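Local coordinates for protein predicted DNA-binding transcriptional regulator (PDB 7DWN) that probably binds cis-regulatory DNA as a tetrameric transcriptional regulator of the LysR family, at residues D144-R155 and E267-H278. Residues are numbered along the deposited sequence; the frame is centred on the assembly and turned at random.
Sequences DILLAFDDDILR and EYYAYRYQARLH
The hydroxyl of Y271 donates to the backbone O of F149 (OH to O 2.8 Å), approaching from above the carbonyl plane, 49° out of it. That bond ties the C-terminal end of strand 145-149 to strand 264-272, its antiparallel neighbour in the central mixed sheet of the LysR substrate-binding domain, a periplasmic-binding-protein-type fold. Pairing is confirmed by two hydrogen-bonded pairs, L146 with Y271 and A148 with Y269; Y269 N reaches A148 O almost straight, at 176°. Strand 94-99 runs parallel along the other edge of 145-149, while 160-174 flanks 264-272.

With CG anti to its carbonyl carbon, Y271 lays its ring between L154 and Y269. L154 CB stands 3.4 Å from the ring centroid and only 4° off the normal, a CH-pi contact, and Y269 CB covers the opposite face toward the rim. A148 CB meets the ring edge in plane, 3.8 Å from Y271 CE2. Beyond, the aliphatic part of R155 crosses Y269, CD lying 3.3 Å from Y269 OH, while R155 NH1 forms salt bridges with D150 and D152. D151 holds the turn that follows the strand, as an Asx motif, its OD2 accepting L154 N through the anti lone pair at 2.7 Å.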
ATOM      1  N   ASP A 144     -22.236  -3.259  -5.154  1.00 37.73           N
ATOM      2  CA  ASP A 144     -23.398  -2.551  -4.635  1.00 38.13           C
ATOM      3  C   ASP A 144     -24.100  -3.324  -3.526  1.00 42.91           C
ATOM      4  O   ASP A 144     -24.467  -2.741  -2.499  1.00 40.17           O
ATOM      5  CB  ASP A 144     -24.384  -2.262  -5.769  1.00 42.39           C
ATOM      6  CG  ASP A 144     -23.746  -1.503  -6.916  1.00 47.80           C
ATOM      7  OD1 ASP A 144     -22.963  -0.567  -6.647  1.00 53.36           O
ATOM      8  OD2 ASP A 144     -24.022  -1.848  -8.085  1.00 49.11           O
ATOM      9  N   ILE A 145     -24.296  -4.627  -3.715  1.00 37.83           N
ATOM     10  CA  ILE A 145     -25.033  -5.467  -2.781  1.00 28.55           C
ATOM     11  C   ILE A 145     -24.248  -6.750  -2.556  1.00 42.59           C
ATOM     12  O   ILE A 145     -23.730  -7.348  -3.506  1.00 40.69           O
ATOM     13  CB  ILE A 145     -26.455  -5.774  -3.299  1.00 27.69           C
ATOM     14  CG1 ILE A 145     -27.256  -4.480  -3.458  1.00 24.67           C
ATOM     15  CG2 ILE A 145     -27.173  -6.740  -2.365  1.00 22.87           C
ATOM     16  CD1 ILE A 145     -28.516  -4.640  -4.273  1.00 31.90           C
ATOM     17  N   LEU A 146     -24.157  -7.170  -1.299  1.00 45.73           N
ATOM     18  CA  LEU A 146     -23.437  -8.374  -0.910  1.00 33.40           C
ATOM     19  C   LEU A 146     -24.434  -9.416  -0.423  1.00 33.00           C
ATOM     20  O   LEU A 146     -25.249  -9.133   0.455  1.00 28.38           O
ATOM     21  CB  LEU A 146     -22.417  -8.060   0.186  1.00 31.26           C
ATOM     22  CG  LEU A 146     -21.684  -9.232   0.834  1.00 37.41           C
ATOM     23  CD1 LEU A 146     -20.973 -10.045  -0.227  1.00 35.42           C
ATOM     24  CD2 LEU A 146     -20.697  -8.725   1.870  1.00 36.10           C
ATOM     25  N   LEU A 147     -24.378 -10.613  -0.993  1.00 32.11           N
ATOM     26  CA  LEU A 147     -25.220 -11.720  -0.545  1.00 24.40           C
ATOM     27  C   LEU A 147     -24.327 -12.661   0.252  1.00 30.50           C
ATOM     28  O   LEU A 147     -23.522 -13.399  -0.320  1.00 42.01           O
ATOM     29  CB  LEU A 147     -25.878 -12.428  -1.726  1.00 23.90           C
ATOM     30  CG  LEU A 147     -27.220 -11.905  -2.244  1.00 40.41           C
ATOM     31  CD1 LEU A 147     -27.149 -10.438  -2.640  1.00 56.23           C
ATOM     32  CD2 LEU A 147     -27.682 -12.748  -3.418  1.00 26.28           C
ATOM     33  N   ALA A 148     -24.449 -12.631   1.578  1.00 33.43           N
ATOM     34  CA  ALA A 148     -23.529 -13.402   2.406  1.00 23.95           C
ATOM     35  C   ALA A 148     -24.288 -13.982   3.588  1.00 32.05           C
ATOM     36  O   ALA A 148     -25.496 -13.792   3.727  1.00 30.59           O
ATOM     37  CB  ALA A 148     -22.341 -12.547   2.860  1.00 16.58           C
ATOM     38  N   PHE A 149     -23.581 -14.722   4.432  1.00 32.09           N
ATOM     39  CA  PHE A 149     -24.202 -15.318   5.601  1.00 30.32           C
ATOM     40  C   PHE A 149     -24.066 -14.391   6.807  1.00 34.81           C
ATOM     41  O   PHE A 149     -23.440 -13.330   6.743  1.00 37.88           O
ATOM     42  CB  PHE A 149     -23.595 -16.690   5.892  1.00 32.24           C
ATOM     43  CG  PHE A 149     -23.902 -17.722   4.843  1.00 28.68           C
ATOM     44  CD1 PHE A 149     -25.112 -18.399   4.848  1.00 24.23           C
ATOM     45  CD2 PHE A 149     -22.985 -18.008   3.847  1.00 18.07           C
ATOM     46  CE1 PHE A 149     -25.400 -19.343   3.881  1.00 29.57           C
ATOM     47  CE2 PHE A 149     -23.265 -18.951   2.879  1.00 24.57           C
ATOM     48  CZ  PHE A 149     -24.474 -19.621   2.896  1.00 27.46           C
ATOM     49  N   ASP A 150     -24.680 -14.806   7.915  1.00 34.91           N
ATOM     50  CA  ASP A 150     -24.743 -13.999   9.128  1.00 39.20           C
ATOM     51  C   ASP A 150     -23.354 -13.561   9.568  1.00 30.96           C
ATOM     52  O   ASP A 150     -22.475 -14.394   9.807  1.00 37.34           O
ATOM     53  CB  ASP A 150     -25.428 -14.801  10.240  1.00 45.48           C
ATOM     54  CG  ASP A 150     -25.717 -13.966  11.479  1.00 39.75           C
ATOM     55  OD1 ASP A 150     -25.721 -12.720  11.381  1.00 41.95           O
ATOM     56  OD2 ASP A 150     -25.937 -14.558  12.556  1.00 45.43           O
ATOM     57  N   ASP A 151     -23.159 -12.248   9.673  1.00 34.96           N
ATOM     58  CA  ASP A 151     -21.866 -11.672  10.028  1.00 37.80           C
ATOM     59  C   ASP A 151     -22.092 -10.546  11.025  1.00 49.45           C
ATOM     60  O   ASP A 151     -22.854  -9.617  10.745  1.00 45.50           O
ATOM     61  CB  ASP A 151     -21.134 -11.155   8.787  1.00 36.62           C
ATOM     62  CG  ASP A 151     -19.781 -10.558   9.113  1.00 52.73           C
ATOM     63  OD1 ASP A 151     -18.826 -11.330   9.349  1.00 61.79           O
ATOM     64  OD2 ASP A 151     -19.671  -9.316   9.133  1.00 56.04           O
ATOM     65  N   ASP A 152     -21.419 -10.625  12.177  1.00 53.65           N
ATOM     66  CA  ASP A 152     -21.625  -9.643  13.238  1.00 54.94           C
ATOM     67  C   ASP A 152     -21.239  -8.230  12.819  1.00 52.63           C
ATOM     68  O   ASP A 152     -21.739  -7.266  13.408  1.00 51.90           O
ATOM     69  CB  ASP A 152     -20.834 -10.044  14.488  1.00 55.64           C
ATOM     70  CG  ASP A 152     -21.388 -11.289  15.155  1.00 62.22           C
ATOM     71  OD1 ASP A 152     -22.586 -11.585  14.961  1.00 62.22           O
ATOM     72  OD2 ASP A 152     -20.629 -11.969  15.878  1.00 63.97           O
ATOM     73  N   ILE A 153     -20.368  -8.080  11.826  1.00 46.40           N
ATOM     74  CA  ILE A 153     -19.948  -6.757  11.373  1.00 42.77           C
ATOM     75  C   ILE A 153     -20.873  -6.223  10.288  1.00 42.59           C
ATOM     76  O   ILE A 153     -21.339  -5.083  10.357  1.00 39.29           O
ATOM     77  CB  ILE A 153     -18.481  -6.799  10.890  1.00 44.38           C
ATOM     78  CG1 ILE A 153     -17.530  -7.097  12.053  1.00 52.21           C
ATOM     79  CG2 ILE A 153     -18.099  -5.491  10.207  1.00 46.12           C
ATOM     80  CD1 ILE A 153     -17.233  -8.574  12.251  1.00 59.83           C
ATOM     81  N   LEU A 154     -21.156  -7.043   9.273  1.00 33.04           N
ATOM     82  CA  LEU A 154     -21.976  -6.600   8.152  1.00 43.88           C
ATOM     83  C   LEU A 154     -23.437  -6.403   8.533  1.00 45.07           C
ATOM     84  O   LEU A 154     -24.146  -5.657   7.848  1.00 42.04           O
ATOM     85  CB  LEU A 154     -21.868  -7.600   7.002  1.00 41.67           C
ATOM     86  CG  LEU A 154     -20.523  -7.625   6.275  1.00 39.67           C
ATOM     87  CD1 LEU A 154     -20.387  -8.896   5.458  1.00 32.65           C
ATOM     88  CD2 LEU A 154     -20.381  -6.398   5.390  1.00 36.00           C
ATOM     89  N   ARG A 155     -23.902  -7.042   9.607  1.00 47.65           N
ATOM     90  CA  ARG A 155     -25.300  -6.936  10.001  1.00 51.70           C
ATOM     91  C   ARG A 155     -25.618  -5.623  10.708  1.00 53.72           C
ATOM     92  O   ARG A 155     -26.792  -5.241  10.777  1.00 47.80           O
ATOM     93  CB  ARG A 155     -25.671  -8.115  10.905  1.00 46.12           C
ATOM     94  CG  ARG A 155     -27.155  -8.419  10.977  1.00 41.79           C
ATOM     95  CD  ARG A 155     -27.437  -9.565  11.938  1.00 41.70           C
ATOM     96  NE  ARG A 155     -26.912  -9.304  13.277  1.00 48.28           N
ATOM     97  CZ  ARG A 155     -25.870  -9.933  13.813  1.00 44.32           C
ATOM     98  NH1 ARG A 155     -25.237 -10.876  13.129  1.00 45.68           N
ATOM     99  NH2 ARG A 155     -25.464  -9.627  15.038  1.00 52.59           N
ATOM    100  N   GLU A 267     -28.505 -18.302   9.005  1.00 40.58           N
ATOM    101  CA  GLU A 267     -29.252 -17.209   8.396  1.00 38.68           C
ATOM    102  C   GLU A 267     -28.410 -16.599   7.289  1.00 34.45           C
ATOM    103  O   GLU A 267     -27.185 -16.523   7.415  1.00 33.72           O
ATOM    104  CB  GLU A 267     -29.606 -16.128   9.426  1.00 38.28           C
ATOM    105  CG  GLU A 267     -30.365 -16.633  10.636  1.00 45.63           C
ATOM    106  CD  GLU A 267     -30.266 -15.685  11.812  1.00 46.11           C
ATOM    107  OE1 GLU A 267     -29.609 -14.631  11.670  1.00 48.52           O
ATOM    108  OE2 GLU A 267     -30.839 -15.995  12.879  1.00 50.01           O
ATOM    109  N   TYR A 268     -29.048 -16.160   6.204  1.00 36.46           N
ATOM    110  CA  TYR A 268     -28.289 -15.419   5.206  1.00 32.71           C
ATOM    111  C   TYR A 268     -28.958 -14.089   4.888  1.00 36.07           C
ATOM    112  O   TYR A 268     -30.182 -13.943   4.969  1.00 32.90           O
ATOM    113  CB  TYR A 268     -28.034 -16.232   3.919  1.00 38.12           C
ATOM    114  CG  TYR A 268     -29.215 -16.945   3.317  1.00 35.86           C
ATOM    115  CD1 TYR A 268     -29.550 -18.230   3.720  1.00 36.13           C
ATOM    116  CD2 TYR A 268     -29.963 -16.357   2.309  1.00 35.99           C
ATOM    117  CE1 TYR A 268     -30.616 -18.897   3.159  1.00 38.48           C
ATOM    118  CE2 TYR A 268     -31.033 -17.016   1.739  1.00 38.68           C
ATOM    119  CZ  TYR A 268     -31.356 -18.286   2.168  1.00 41.92           C
ATOM    120  OH  TYR A 268     -32.421 -18.952   1.607  1.00 43.86           O
ATOM    121  N   TYR A 269     -28.117 -13.116   4.532  1.00 30.33           N
ATOM    122  CA  TYR A 269     -28.468 -11.708   4.476  1.00 18.93           C
ATOM    123  C   TYR A 269     -28.041 -11.078   3.159  1.00 25.41           C
ATOM    124  O   TYR A 269     -27.101 -11.532   2.488  1.00 29.76           O
ATOM    125  CB  TYR A 269     -27.787 -10.916   5.594  1.00 24.19           C
ATOM    126  CG  TYR A 269     -28.298 -11.161   6.992  1.00 33.14           C
ATOM    127  CD1 TYR A 269     -27.920 -12.290   7.707  1.00 28.76           C
ATOM    128  CD2 TYR A 269     -29.136 -10.241   7.610  1.00 32.69           C
ATOM    129  CE1 TYR A 269     -28.380 -12.504   8.993  1.00 30.91           C
ATOM    130  CE2 TYR A 269     -29.601 -10.447   8.893  1.00 34.65           C
ATOM    131  CZ  TYR A 269     -29.220 -11.578   9.580  1.00 37.12           C
ATOM    132  OH  TYR A 269     -29.683 -11.779  10.857  1.00 48.36           O
ATOM    133  N   ALA A 270     -28.749 -10.004   2.820  1.00 22.44           N
ATOM    134  CA  ALA A 270     -28.287  -8.998   1.878  1.00 20.35           C
ATOM    135  C   ALA A 270     -27.717  -7.829   2.672  1.00 30.52           C
ATOM    136  O   ALA A 270     -28.341  -7.358   3.627  1.00 29.54           O
ATOM    137  CB  ALA A 270     -29.427  -8.525   0.976  1.00 20.41           C
ATOM    138  N   TYR A 271     -26.529  -7.378   2.283  1.00 36.54           N
ATOM    139  CA  TYR A 271     -25.845  -6.270   2.930  1.00 29.99           C
ATOM    140  C   TYR A 271     -25.554  -5.186   1.902  1.00 36.50           C
ATOM    141  O   TYR A 271     -25.373  -5.468   0.712  1.00 36.48           O
ATOM    142  CB  TYR A 271     -24.521  -6.710   3.577  1.00 32.15           C
ATOM    143  CG  TYR A 271     -24.612  -7.851   4.572  1.00 28.73           C
ATOM    144  CD1 TYR A 271     -25.254  -7.686   5.794  1.00 35.79           C
ATOM    145  CD2 TYR A 271     -24.019  -9.081   4.303  1.00 27.09           C
ATOM    146  CE1 TYR A 271     -25.323  -8.719   6.713  1.00 26.82           C
ATOM    147  CE2 TYR A 271     -24.083 -10.121   5.218  1.00 31.54           C
ATOM    148  CZ  TYR A 271     -24.735  -9.933   6.421  1.00 34.23           C
ATOM    149  OH  TYR A 271     -24.808 -10.958   7.336  1.00 28.23           O
ATOM    150  N   ARG A 272     -25.497  -3.943   2.372  1.00 38.74           N
ATOM    151  CA  ARG A 272     -25.139  -2.819   1.521  1.00 31.80           C
ATOM    152  C   ARG A 272     -24.499  -1.743   2.383  1.00 30.56           C
ATOM    153  O   ARG A 272     -24.615  -1.754   3.612  1.00 35.07           O
ATOM    154  CB  ARG A 272     -26.356  -2.263   0.769  1.00 31.11           C
ATOM    155  CG  ARG A 272     -27.509  -1.869   1.672  1.00 36.82           C
ATOM    156  CD  ARG A 272     -28.717  -1.410   0.872  1.00 33.71           C
ATOM    157  NE  ARG A 272     -28.589  -0.036   0.397  1.00 44.04           N
ATOM    158  CZ  ARG A 272     -29.506   0.585  -0.339  1.00 41.84           C
ATOM    159  NH1 ARG A 272     -30.617  -0.047  -0.689  1.00 40.09           N
ATOM    160  NH2 ARG A 272     -29.313   1.837  -0.730  1.00 39.22           N
ATOM    161  N   TYR A 273     -23.808  -0.818   1.725  1.00 30.57           N
ATOM    162  CA  TYR A 273     -23.167   0.293   2.411  1.00 35.12           C
ATOM    163  C   TYR A 273     -23.649   1.660   1.953  1.00 42.49           C
ATOM    164  O   TYR A 273     -23.684   2.585   2.765  1.00 39.69           O
ATOM    165  CB  TYR A 273     -21.639   0.223   2.239  1.00 43.76           C
ATOM    166  CG  TYR A 273     -20.901   1.329   2.959  1.00 48.93           C
ATOM    167  CD1 TYR A 273     -20.701   1.274   4.332  1.00 52.95           C
ATOM    168  CD2 TYR A 273     -20.407   2.428   2.267  1.00 51.38           C
ATOM    169  CE1 TYR A 273     -20.030   2.282   4.998  1.00 55.66           C
ATOM    170  CE2 TYR A 273     -19.734   3.443   2.924  1.00 55.00           C
ATOM    171  CZ  TYR A 273     -19.549   3.363   4.290  1.00 60.57           C
ATOM    172  OH  TYR A 273     -18.881   4.366   4.955  1.00 69.19           O
ATOM    173  N   GLN A 274     -24.020   1.813   0.686  1.00 42.78           N
ATOM    174  CA  GLN A 274     -24.469   3.102   0.179  1.00 45.35           C
ATOM    175  C   GLN A 274     -25.915   3.354   0.589  1.00 51.90           C
ATOM    176  O   GLN A 274     -26.774   2.480   0.435  1.00 48.49           O
ATOM    177  CB  GLN A 274     -24.330   3.150  -1.342  1.00 51.14           C
ATOM    178  CG  GLN A 274     -22.900   3.007  -1.834  1.00 52.62           C
ATOM    179  CD  GLN A 274     -22.035   4.188  -1.447  1.00 62.46           C
ATOM    180  OE1 GLN A 274     -22.504   5.325  -1.398  1.00 59.52           O
ATOM    181  NE2 GLN A 274     -20.765   3.923  -1.163  1.00 71.29           N
ATOM    182  N   ALA A 275     -26.178   4.552   1.116  1.00 53.09           N
ATOM    183  CA  ALA A 275     -27.540   4.899   1.511  1.00 46.25           C
ATOM    184  C   ALA A 275     -28.466   4.951   0.304  1.00 40.56           C
ATOM    185  O   ALA A 275     -29.626   4.529   0.382  1.00 38.83           O
ATOM    186  CB  ALA A 275     -27.548   6.235   2.254  1.00 40.38           C
ATOM    187  N   ARG A 276     -27.973   5.462  -0.819  1.00 45.20           N
ATOM    188  CA  ARG A 276     -28.729   5.514  -2.063  1.00 53.61           C
ATOM    189  C   ARG A 276     -27.937   4.828  -3.165  1.00 49.57           C
ATOM    190  O   ARG A 276     -26.783   5.188  -3.422  1.00 41.91           O
ATOM    191  CB  ARG A 276     -29.037   6.953  -2.479  1.00 59.19           C
ATOM    192  CG  ARG A 276     -29.920   7.735  -1.527  1.00 68.86           C
ATOM    193  CD  ARG A 276     -30.330   9.071  -2.145  1.00 81.36           C
ATOM    194  NE  ARG A 276     -29.183   9.844  -2.622  1.00 93.74           N
ATOM    195  CZ  ARG A 276     -28.796   9.910  -3.893  1.00104.11           C
ATOM    196  NH1 ARG A 276     -29.464   9.248  -4.828  1.00105.95           N
ATOM    197  NH2 ARG A 276     -27.738  10.637  -4.230  1.00106.51           N
ATOM    198  N   LEU A 277     -28.558   3.850  -3.810  1.00 44.37           N
ATOM    199  CA  LEU A 277     -28.008   3.217  -4.997  1.00 43.14           C
ATOM    200  C   LEU A 277     -28.627   3.839  -6.242  1.00 48.05           C
ATOM    201  O   LEU A 277     -29.604   4.590  -6.176  1.00 51.75           O
ATOM    202  CB  LEU A 277     -28.263   1.705  -4.974  1.00 36.21           C
ATOM    203  CG  LEU A 277     -27.238   0.778  -4.313  1.00 45.40           C
ATOM    204  CD1 LEU A 277     -26.892   1.235  -2.911  1.00 57.93           C
ATOM    205  CD2 LEU A 277     -27.773  -0.645  -4.284  1.00 36.34           C
ATOM    206  N   HIS A 278     -28.037   3.523  -7.394  1.00 45.80           N
ATOM    207  CA  HIS A 278     -28.674   3.855  -8.654  1.00 48.50           C
ATOM    208  C   HIS A 278     -30.002   3.106  -8.751  1.00 50.71           C
ATOM    209  O   HIS A 278     -30.188   2.079  -8.094  1.00 50.37           O
ATOM    210  CB  HIS A 278     -27.752   3.509  -9.826  1.00 49.31           C
ATOM    211  CG  HIS A 278     -27.292   2.085  -9.842  1.00 50.16           C
ATOM    212  ND1 HIS A 278     -26.462   1.559  -8.876  1.00 50.00           N
ATOM    213  CD2 HIS A 278     -27.533   1.080 -10.717  1.00 51.57           C
ATOM    214  CE1 HIS A 278     -26.219   0.290  -9.150  1.00 48.44           C
ATOM    215  NE2 HIS A 278     -26.857  -0.026 -10.263  1.00 50.42           N
TER
HETATM  216  O   HOH W   1     -23.340  -0.461  -0.893  1.00 31.82           O